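Neutral proteinase inhibitor ScNPI (Streptomyces caespitosus, PDB 4HWX) inhibits serine endopeptidases as a secreted homodimer of the subtilisin-inhibitor (SSI) family, and probably targets a second class of peptidase at the same time. Local coordinates at residues T80-L85 against R89-H94; S7-T12 against D48-T53. All coordinates share one frame; numbering follows the deposited sequence.

Contact 1 (T80-L85 against R89-H94). With ACT (acetate ion), chain E.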
loop_
_atom_site.group_PDB
_atom_site.type_symbol
_atom_site.label_atom_id
_atom_site.label_comp_id
_atom_site.label_asym_id
_atom_site.label_seq_id
_atom_site.Cartn_x
_atom_site.Cartn_y
_atom_site.Cartn_z
ATOM N N THR A 80 -7.356 -6.737 -1.506
ATOM C CA THR A 80 -6.807 -5.516 -2.107
ATOM C C THR A 80 -5.304 -5.644 -2.230
ATOM O O THR A 80 -4.677 -6.360 -1.450
ATOM C CB THR A 80 -7.165 -4.237 -1.316
ATOM O OG1 THR A 80 -6.464 -4.222 -0.071
ATOM C CG2 THR A 80 -8.654 -4.043 -1.115
ATOM N N ALA A 81 -4.735 -4.984 -3.241
ATOM C CA ALA A 81 -3.298 -4.921 -3.472
ATOM C C ALA A 81 -2.975 -3.502 -3.933
ATOM O O ALA A 81 -3.587 -3.018 -4.886
ATOM C CB ALA A 81 -2.882 -5.956 -4.503
ATOM N N ASP A 82 -2.150 -2.779 -3.165
ATOM C CA ASP A 82 -1.784 -1.396 -3.519
ATOM C C ASP A 82 -0.313 -1.158 -3.301
ATOM O O ASP A 82 0.250 -1.692 -2.347
ATOM C CB ASP A 82 -2.587 -0.355 -2.710
ATOM C CG ASP A 82 -4.084 -0.409 -2.904
ATOM O OD1 ASP A 82 -4.589 0.295 -3.789
ATOM O OD2 ASP A 82 -4.762 -1.112 -2.119
ATOM N N GLY A 83 0.279 -0.317 -4.150
ATOM C CA GLY A 83 1.675 0.074 -4.012
ATOM C C GLY A 83 2.367 0.218 -5.331
ATOM O O GLY A 83 1.828 0.846 -6.249
ATOM N N VAL A 84 3.560 -0.367 -5.433
ATOM C CA VAL A 84 4.333 -0.311 -6.675
ATOM C C VAL A 84 4.953 -1.682 -6.897
ATOM O O VAL A 84 5.358 -2.323 -5.940
ATOM C CB VAL A 84 5.367 0.865 -6.668
ATOM C CG1 VAL A 84 6.349 0.782 -5.503
ATOM C CG2 VAL A 84 6.108 0.973 -7.991
ATOM N N LEU A 85 4.991 -2.136 -8.154
ATOM C CA LEU A 85 5.553 -3.418 -8.536
ATOM C C LEU A 85 6.412 -3.211 -9.761
ATOM O O LEU A 85 5.890 -2.850 -10.824
ATOM C CB LEU A 85 4.435 -4.456 -8.790
ATOM C CG LEU A 85 4.856 -5.870 -9.291
ATOM C CD1 LEU A 85 5.829 -6.553 -8.314
ATOM C CD2 LEU A 85 3.629 -6.770 -9.487
ATOM N N ARG A 89 2.780 1.571 -10.589
ATOM C CA ARG A 89 1.770 1.782 -9.553
ATOM C C ARG A 89 0.702 0.690 -9.692
ATOM O O ARG A 89 0.283 0.369 -10.810
ATOM C CB ARG A 89 1.178 3.205 -9.694
ATOM C CG ARG A 89 0.297 3.657 -8.524
ATOM C CD ARG A 89 1.008 4.593 -7.547
ATOM N NE ARG A 89 1.166 3.967 -6.234
ATOM C CZ ARG A 89 0.256 3.990 -5.263
ATOM N NH1 ARG A 89 -0.880 4.662 -5.419
ATOM N NH2 ARG A 89 0.482 3.358 -4.120
ATOM N N VAL A 90 0.327 0.075 -8.563
ATOM C CA VAL A 90 -0.656 -1.010 -8.490
ATOM C C VAL A 90 -1.789 -0.578 -7.540
ATOM O O VAL A 90 -1.511 -0.116 -6.453
ATOM C CB VAL A 90 0.002 -2.354 -8.025
ATOM C CG1 VAL A 90 -1.052 -3.438 -7.736
ATOM C CG2 VAL A 90 1.030 -2.858 -9.046
ATOM N N ALA A 91 -3.040 -0.737 -7.972
ATOM C CA ALA A 91 -4.277 -0.479 -7.231
ATOM C C ALA A 91 -5.247 -1.515 -7.738
ATOM O O ALA A 91 -5.797 -1.372 -8.837
ATOM C CB ALA A 91 -4.772 0.949 -7.472
ATOM N N TRP A 92 -5.316 -2.648 -7.025
ATOM C CA TRP A 92 -6.106 -3.798 -7.462
ATOM C C TRP A 92 -6.988 -4.315 -6.342
ATOM O O TRP A 92 -6.616 -4.254 -5.168
ATOM C CB TRP A 92 -5.167 -4.916 -7.963
ATOM C CG TRP A 92 -5.837 -6.181 -8.442
ATOM C CD1 TRP A 92 -6.291 -6.440 -9.706
ATOM C CD2 TRP A 92 -6.071 -7.374 -7.679
ATOM N NE1 TRP A 92 -6.802 -7.714 -9.776
ATOM C CE2 TRP A 92 -6.673 -8.315 -8.546
ATOM C CE3 TRP A 92 -5.788 -7.758 -6.354
ATOM C CZ2 TRP A 92 -7.029 -9.602 -8.124
ATOM C CZ3 TRP A 92 -6.107 -9.046 -5.947
ATOM C CH2 TRP A 92 -6.715 -9.956 -6.830
ATOM N N LYS A 93 -8.166 -4.823 -6.715
ATOM C CA LYS A 93 -9.069 -5.455 -5.760
ATOM C C LYS A 93 -9.891 -6.546 -6.452
ATOM O O LYS A 93 -10.015 -6.558 -7.680
ATOM C CB LYS A 93 -9.981 -4.438 -5.048
ATOM C CG LYS A 93 -11.004 -3.748 -5.952
ATOM C CD LYS A 93 -11.871 -2.776 -5.155
ATOM C CE LYS A 93 -12.791 -1.970 -6.044
ATOM N NZ LYS A 93 -13.530 -0.925 -5.281
ATOM N N HIS A 94 -10.440 -7.459 -5.654
ATOM C CA HIS A 94 -11.333 -8.526 -6.122
ATOM C C HIS A 94 -12.220 -8.931 -4.984
ATOM O O HIS A 94 -11.714 -9.166 -3.890
ATOM C CB HIS A 94 -10.578 -9.750 -6.683
ATOM C CG HIS A 94 -11.483 -10.698 -7.410
ATOM N ND1 HIS A 94 -11.688 -10.597 -8.783
ATOM C CD2 HIS A 94 -12.258 -11.705 -6.928
ATOM C CE1 HIS A 94 -12.542 -11.564 -9.092
ATOM N NE2 HIS A 94 -12.916 -12.255 -8.012
HETATM C C ACT E . -14.729 -15.200 -8.819
HETATM O O ACT E . -15.771 -15.664 -9.333
HETATM O OXT ACT E . -14.799 -14.501 -7.814
HETATM C CH3 ACT E . -13.390 -15.489 -9.451
#
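The methyl group of A81 leans obliquely on the indole of W92, CB lying 3.9 Å from CE3, and the guanidinium of R89 approaches the G83 carbonyl just as obliquely; OXT of an acetate, probably from the crystallisation liquor, lies at the edge of the H94 ring, near its plane. These groups flank an antiparallel strand pair in the sheet of the Streptomyces subtilisin inhibitor fold. Two hydrogen-bonded pairs set the register. A81 and W92 exchange N-H and C=O in both directions, with W92 N 2.8 Å from A81 O. At G83 and V90 the bonding is again reciprocal, but V90 N comes to G83 O from 46° off the plane of that carbonyl. The strand changes direction at G83, whose phi is positive (143°). The R89 chain bends at its second and third torsions, folding back until NE is 3.2 Å from G83 O, while NH2 forms a salt bridge to D82 of the second subunit. Shortening R89 to an alanine would probably leave that carboxylate without its charged mate across the dimer interface. The indole NE1 is hydrogen-bonded to N58. Beyond G83, V90 CG2 touches L85 CB at 3.8 Å. At the far end, H94 NE2 donates an almost straight bond to acetate OXT, 2.9 Å long.

Contact 2 (S7-T12 against D48-T53); sequences SAMVFT and DALNAT
F11 and L50 point at each other, the phenyl ring extending from strand 8-15 toward the helix and the isobutyl group from helix 43-52 toward the sheet. This is the helix-on-sheet packing of the Streptomyces subtilisin inhibitor fold. L50 meets the ring at its edge and near its plane: CD1 is 3.6 Å from F11 CZ, and the second methyl, CD2, lies 4.1 Å from the same F11 CZ, so that the outermost ring carbon faces both branches of the leucine. In F11 the ring carbon CG stands anti to the carbonyl carbon, beside the backbone N (chi1 -55°), a setting that carries CZ out toward the helix. M9, two residues earlier on the same side of the strand, adds a looser contact through the middle of its chain, its CG being 4.3 Å from L50 CD1. Its three torsions all lie near -60° and curl the thioether away from the leucine, toward the neighbouring strand that carries A81. L30 and L85 also pack on L50, which is buried among apolar neighbours, whereas A8, V10 and T12 point to the other face of the sheet and pack on the second subunit. Toward the margin the link becomes polar: a water lies 3.1 Å from S7 OG and donates to N51 OD1 at 3.0 Å. Within segment 48-53, L50 O accepts two bonds from T53, one from its backbone N and a shorter one, 2.7 Å, from OG1, which sits in the carbonyl plane.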
loop_
_atom_site.group_PDB
_atom_site.type_symbol
_atom_site.label_atom_id
_atom_site.label_comp_id
_atom_site.label_asym_id
_atom_site.label_seq_id
_atom_site.Cartn_x
_atom_site.Cartn_y
_atom_site.Cartn_z
ATOM N N SER A 7 9.600 -2.080 -5.679
ATOM C CA SER A 7 8.518 -3.030 -5.428
ATOM C C SER A 7 8.205 -3.014 -3.950
ATOM O O SER A 7 8.956 -3.565 -3.137
ATOM C CB SER A 7 8.892 -4.429 -5.916
ATOM O OG SER A 7 9.001 -4.458 -7.328
ATOM N N ALA A 8 7.110 -2.327 -3.605
ATOM C CA ALA A 8 6.613 -2.141 -2.245
ATOM C C ALA A 8 5.091 -2.174 -2.277
ATOM O O ALA A 8 4.457 -1.395 -2.984
ATOM C CB ALA A 8 7.129 -0.821 -1.671
ATOM N N MET A 9 4.508 -3.111 -1.538
ATOM C CA MET A 9 3.075 -3.350 -1.572
ATOM C C MET A 9 2.462 -3.530 -0.209
ATOM O O MET A 9 3.127 -3.950 0.740
ATOM C CB MET A 9 2.804 -4.664 -2.370
ATOM C CG MET A 9 3.261 -4.643 -3.851
ATOM S SD MET A 9 2.247 -3.538 -4.863
ATOM C CE MET A 9 0.680 -4.405 -4.798
ATOM N N VAL A 10 1.155 -3.331 -0.154
ATOM C CA VAL A 10 0.336 -3.638 1.012
ATOM C C VAL A 10 -0.847 -4.471 0.496
ATOM O O VAL A 10 -1.463 -4.120 -0.520
ATOM C CB VAL A 10 -0.101 -2.406 1.859
ATOM C CG1 VAL A 10 -0.837 -1.382 1.005
ATOM C CG2 VAL A 10 -0.989 -2.838 3.037
ATOM N N PHE A 11 -1.116 -5.591 1.165
ATOM C CA PHE A 11 -2.240 -6.472 0.857
ATOM C C PHE A 11 -3.216 -6.482 2.012
ATOM O O PHE A 11 -2.790 -6.551 3.155
ATOM C CB PHE A 11 -1.758 -7.904 0.571
ATOM C CG PHE A 11 -0.710 -7.945 -0.515
ATOM C CD1 PHE A 11 -1.067 -7.803 -1.851
ATOM C CD2 PHE A 11 0.639 -8.076 -0.197
ATOM C CE1 PHE A 11 -0.095 -7.784 -2.851
ATOM C CE2 PHE A 11 1.615 -8.069 -1.199
ATOM C CZ PHE A 11 1.236 -7.952 -2.520
ATOM N N THR A 12 -4.515 -6.380 1.737
ATOM C CA THR A 12 -5.507 -6.423 2.815
ATOM C C THR A 12 -6.648 -7.379 2.439
ATOM O O THR A 12 -6.866 -7.705 1.262
ATOM C CB THR A 12 -6.069 -5.033 3.224
ATOM O OG1 THR A 12 -7.205 -4.678 2.437
ATOM C CG2 THR A 12 -5.015 -3.909 3.275
ATOM N N ASP A 48 7.976 -13.675 -5.740
ATOM C CA ASP A 48 8.036 -14.562 -6.917
ATOM C C ASP A 48 6.648 -14.650 -7.579
ATOM O O ASP A 48 6.532 -14.555 -8.805
ATOM C CB ASP A 48 8.491 -15.991 -6.520
ATOM C CG ASP A 48 9.884 -16.185 -5.934
ATOM O OD1 ASP A 48 10.772 -15.376 -6.237
ATOM O OD2 ASP A 48 10.082 -17.179 -5.182
ATOM N N ALA A 49 5.599 -14.856 -6.748
ATOM C CA ALA A 49 4.203 -14.984 -7.206
ATOM C C ALA A 49 3.741 -13.700 -7.908
ATOM O O ALA A 49 3.170 -13.781 -9.001
ATOM C CB ALA A 49 3.283 -15.324 -6.044
ATOM N N LEU A 50 4.095 -12.524 -7.349
ATOM C CA LEU A 50 3.773 -11.220 -7.961
ATOM C C LEU A 50 4.484 -11.049 -9.295
ATOM O O LEU A 50 3.867 -10.656 -10.292
ATOM C CB LEU A 50 4.162 -10.073 -7.012
ATOM C CG LEU A 50 3.281 -9.895 -5.795
ATOM C CD1 LEU A 50 3.826 -8.773 -4.923
ATOM C CD2 LEU A 50 1.825 -9.633 -6.199
ATOM N N ASN A 51 5.777 -11.395 -9.335
ATOM C CA ASN A 51 6.545 -11.314 -10.575
ATOM C C ASN A 51 5.972 -12.239 -11.651
ATOM O O ASN A 51 5.960 -11.861 -12.821
ATOM C CB ASN A 51 8.026 -11.620 -10.310
ATOM C CG ASN A 51 8.771 -10.456 -9.694
ATOM O OD1 ASN A 51 8.420 -9.284 -9.879
ATOM N ND2 ASN A 51 9.817 -10.753 -8.937
ATOM N N ALA A 52 5.442 -13.411 -11.269
ATOM C CA ALA A 52 4.877 -14.371 -12.230
ATOM C C ALA A 52 3.622 -13.836 -12.973
ATOM O O ALA A 52 3.298 -14.352 -14.043
ATOM C CB ALA A 52 4.544 -15.684 -11.537
ATOM N N THR A 53 2.920 -12.828 -12.407
ATOM C CA THR A 53 1.703 -12.260 -13.012
ATOM C C THR A 53 2.032 -11.284 -14.146
ATOM O O THR A 53 1.133 -10.917 -14.909
ATOM C CB THR A 53 0.840 -11.526 -11.965
ATOM O OG1 THR A 53 1.477 -10.301 -11.574
ATOM C CG2 THR A 53 0.506 -12.394 -10.754
HETATM O O HOH W 1 9.363 -7.515 -7.594
#

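Overall arrangement
Both contacts meet on one sheet, in which strands 8-15 and 77-82 are neighbours. Contact 2 is wholly core, its three touching residues all buried; contact 1 is mostly buried but has exposed A91 and K93 at its margin. Contact 1 joins adjacent strands, mainly through backbone hydrogen bonds, and buries 480 Å²; contact 2 sets helix 43-52 on the sheet through a few apolar side chains and buries only 100 Å². The two touch directly: V84 N lies 2.8 Å from A8 O, and the M9 methyl CE packs 3.5 Å from V90 CG1. Both also reach the second subunit, through reciprocal D82-R89 salt bridges in contact 1 and through packing in contact 2.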